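Local coordinates for protein triphenylmethane reductase (Citrobacter sp., PDB 2JL1) that binds NADP and probably uses the reduced cofactor to reduce triphenylmethane dyes, a reaction of interest for bioremediation, at residues A[162-171]-A[252-262]. Sequence-based numbering, arbitrary orientation.
Sequences VTNAGSGIVN and YDAISKGEASK. With GOL (glycerol), chain F.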
# COMPACT_ATOMS: atom_id res chain seq x y z
N VAL A 162 -19.63 26.16 15.22
CA VAL A 162 -20.31 24.92 15.62
C VAL A 162 -19.54 23.71 15.06
O VAL A 162 -19.34 23.60 13.83
CB VAL A 162 -21.81 24.93 15.14
CG1 VAL A 162 -22.54 23.65 15.57
CG2 VAL A 162 -22.55 26.12 15.69
N THR A 163 -19.04 22.86 15.95
CA THR A 163 -18.31 21.65 15.53
C THR A 163 -18.63 20.51 16.46
O THR A 163 -19.06 20.73 17.57
CB THR A 163 -16.76 21.81 15.69
OG1 THR A 163 -16.40 21.61 17.06
CG2 THR A 163 -16.29 23.17 15.25
N ASN A 164 -18.36 19.29 16.02
CA ASN A 164 -18.35 18.16 16.94
C ASN A 164 -16.93 17.69 17.30
O ASN A 164 -16.73 16.52 17.59
CB ASN A 164 -19.19 16.99 16.39
CG ASN A 164 -18.79 16.59 14.98
OD1 ASN A 164 -18.68 17.44 14.10
ND2 ASN A 164 -18.57 15.29 14.76
N ALA A 165 -15.98 18.63 17.35
CA ALA A 165 -14.56 18.32 17.63
C ALA A 165 -14.19 18.32 19.11
O ALA A 165 -13.09 17.92 19.47
CB ALA A 165 -13.65 19.30 16.89
N GLY A 166 -15.10 18.75 19.97
CA GLY A 166 -14.80 18.95 21.38
C GLY A 166 -13.55 19.80 21.58
O GLY A 166 -13.39 20.87 20.96
N SER A 167 -12.67 19.31 22.45
CA SER A 167 -11.43 19.97 22.75
C SER A 167 -10.29 19.25 22.04
O SER A 167 -9.15 19.32 22.47
CB SER A 167 -11.20 19.99 24.28
OG SER A 167 -10.98 18.68 24.77
N GLY A 168 -10.62 18.57 20.94
CA GLY A 168 -9.65 17.91 20.11
C GLY A 168 -8.58 18.88 19.63
O GLY A 168 -8.85 20.05 19.31
N ILE A 169 -7.34 18.40 19.66
CA ILE A 169 -6.18 19.21 19.33
C ILE A 169 -5.91 19.17 17.81
O ILE A 169 -6.04 18.11 17.18
CB ILE A 169 -4.96 18.71 20.14
CG1 ILE A 169 -5.20 18.99 21.65
CG2 ILE A 169 -3.68 19.37 19.66
CD1 ILE A 169 -4.19 18.23 22.55
N VAL A 170 -5.54 20.31 17.23
CA VAL A 170 -5.36 20.41 15.78
C VAL A 170 -3.94 20.86 15.42
O VAL A 170 -3.52 21.97 15.76
CB VAL A 170 -6.41 21.36 15.12
CG1 VAL A 170 -6.34 21.28 13.58
CG2 VAL A 170 -7.86 21.01 15.57
N ASN A 171 -3.24 20.03 14.67
CA ASN A 171 -1.84 20.27 14.28
C ASN A 171 -1.74 20.75 12.82
O ASN A 171 -0.69 20.63 12.16
CB ASN A 171 -1.04 18.97 14.48
CG ASN A 171 -1.51 17.87 13.54
OD1 ASN A 171 -2.43 18.09 12.72
ND2 ASN A 171 -0.90 16.69 13.65
N TYR A 252 -14.24 16.31 12.08
CA TYR A 252 -14.34 16.84 13.44
C TYR A 252 -14.34 15.70 14.45
O TYR A 252 -13.73 15.79 15.50
CB TYR A 252 -15.62 17.65 13.61
CG TYR A 252 -15.63 19.03 12.96
CD1 TYR A 252 -14.48 19.81 12.88
CD2 TYR A 252 -16.83 19.57 12.52
CE1 TYR A 252 -14.51 21.09 12.32
CE2 TYR A 252 -16.89 20.85 11.95
CZ TYR A 252 -15.73 21.60 11.86
OH TYR A 252 -15.80 22.86 11.33
N ASP A 253 -15.01 14.61 14.12
CA ASP A 253 -15.10 13.47 15.05
C ASP A 253 -13.71 12.84 15.23
O ASP A 253 -13.33 12.48 16.34
CB ASP A 253 -16.13 12.43 14.54
CG ASP A 253 -16.30 11.26 15.49
OD1 ASP A 253 -15.82 10.16 15.16
OD2 ASP A 253 -16.88 11.44 16.57
N ALA A 254 -12.94 12.72 14.15
CA ALA A 254 -11.59 12.16 14.24
C ALA A 254 -10.75 13.08 15.12
O ALA A 254 -10.02 12.62 15.99
CB ALA A 254 -10.97 12.01 12.81
N ILE A 255 -10.89 14.39 14.90
CA ILE A 255 -10.20 15.38 15.72
C ILE A 255 -10.57 15.22 17.20
O ILE A 255 -9.66 15.19 18.05
CB ILE A 255 -10.43 16.84 15.19
CG1 ILE A 255 -9.67 17.05 13.86
CG2 ILE A 255 -9.96 17.90 16.24
CD1 ILE A 255 -10.13 18.34 13.14
N SER A 256 -11.87 15.05 17.52
CA SER A 256 -12.28 14.84 18.91
C SER A 256 -11.63 13.60 19.52
O SER A 256 -11.61 13.47 20.74
CB SER A 256 -13.79 14.69 19.06
OG SER A 256 -14.21 13.41 18.62
N LYS A 257 -11.12 12.69 18.68
CA LYS A 257 -10.49 11.44 19.13
C LYS A 257 -8.95 11.46 19.00
O LYS A 257 -8.30 10.40 19.10
CB LYS A 257 -11.06 10.24 18.33
CG LYS A 257 -12.51 9.93 18.74
CD LYS A 257 -13.25 9.06 17.72
CE LYS A 257 -14.68 8.77 18.17
NZ LYS A 257 -15.41 8.11 17.03
N GLY A 258 -8.38 12.65 18.80
CA GLY A 258 -6.94 12.81 18.80
C GLY A 258 -6.22 12.63 17.46
O GLY A 258 -5.00 12.57 17.42
N GLU A 259 -7.00 12.57 16.37
CA GLU A 259 -6.46 12.36 15.02
C GLU A 259 -5.37 13.37 14.64
O GLU A 259 -4.42 13.01 13.95
CB GLU A 259 -7.61 12.40 13.99
CG GLU A 259 -7.20 12.44 12.50
CD GLU A 259 -6.71 11.10 12.00
OE1 GLU A 259 -6.89 10.06 12.69
OE2 GLU A 259 -6.11 11.10 10.92
N ALA A 260 -5.52 14.62 15.05
CA ALA A 260 -4.58 15.65 14.61
C ALA A 260 -3.76 16.21 15.78
O ALA A 260 -3.25 17.32 15.73
CB ALA A 260 -5.34 16.75 13.84
N SER A 261 -3.56 15.39 16.80
CA SER A 261 -3.04 15.85 18.08
C SER A 261 -1.54 15.61 18.24
O SER A 261 -0.95 16.04 19.22
CB SER A 261 -3.76 15.12 19.21
OG SER A 261 -3.47 13.73 19.19
N LYS A 262 -0.92 14.89 17.31
CA LYS A 262 0.54 14.66 17.38
C LYS A 262 1.37 15.71 16.65
O LYS A 262 0.96 16.20 15.63
CB LYS A 262 0.89 13.27 16.85
CG LYS A 262 0.51 12.15 17.78
CD LYS A 262 0.42 10.83 17.06
CE LYS A 262 1.77 10.21 16.76
NZ LYS A 262 1.56 8.84 16.19
C1 GOL F . -3.52 15.25 11.02
O1 GOL F . -3.13 16.55 10.60
C2 GOL F . -2.34 14.26 11.03
O2 GOL F . -1.73 14.23 12.29
C3 GOL F . -2.84 12.85 10.75
O3 GOL F . -2.41 11.86 11.67
O HOH W 1 -18.61 24.14 11.19
O HOH W 2 -18.25 13.41 17.11
O HOH W 3 -7.11 15.65 17.26
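Thr163 lays its beta carbon over the middle of the Tyr252 ring, a CH-pi contact with CB 3.8 Å from the centroid and 7° off the normal. Its OG1, lying between the backbone N and carbonyl carbon (chi1 80°), is turned off the ring to accept from Ala165 N in an ST turn and to bond His223, while the methyl CG2 stays near the phenol carbons. A branched residue with both a methyl and a hydroxyl suits this double duty. Asn164 OD1 comes to the ring edge, 3.2 Å from Tyr252 CD2, with amide and ring planes almost perpendicular; its ND2 bonds Ala249 and a water that also donates to Asp253 OD2.

Small residues let the backbones close in. Ala165 CB rests 4.0 Å from Ile255 CG2, whose other side-chain neighbour across the contact is Val170 CG2, and Gly168 brings its CA within 3.4 Å of Ile255 O, where a beta carbon would clash. Ala165 to Gly168 form a type II' turn, with Gly166 at positive phi at its first corner and Gly168 N bonded back to Ala165 O. Helix 242-256 ends in a Schellman motif, with Gly258 as its C-prime residue and Glu259 N bonding Ala254 O. The contact joins this helix end to the loop after strand 160-163, which pairs with 222-225 apart from the seven-stranded parallel Rossmann sheet of this NmrA-like protein.

Water extends the polar contacts: one molecule donates to both Ile169 O and Ile255 O and accepts from Ala260 N, bridging a carbonyl of each segment.

Farther along, Asn171 ND2 donates to Lys262 O at 2.8 Å, nearly straight (172°) and in the carbonyl plane. The same amide grips a glycerol, probably from crystallisation, through ND2 to O2 and OD1 from O1. Asn171 approaches Ala141 of the NADP site, its side chain about 9 Å from the bound cofactor.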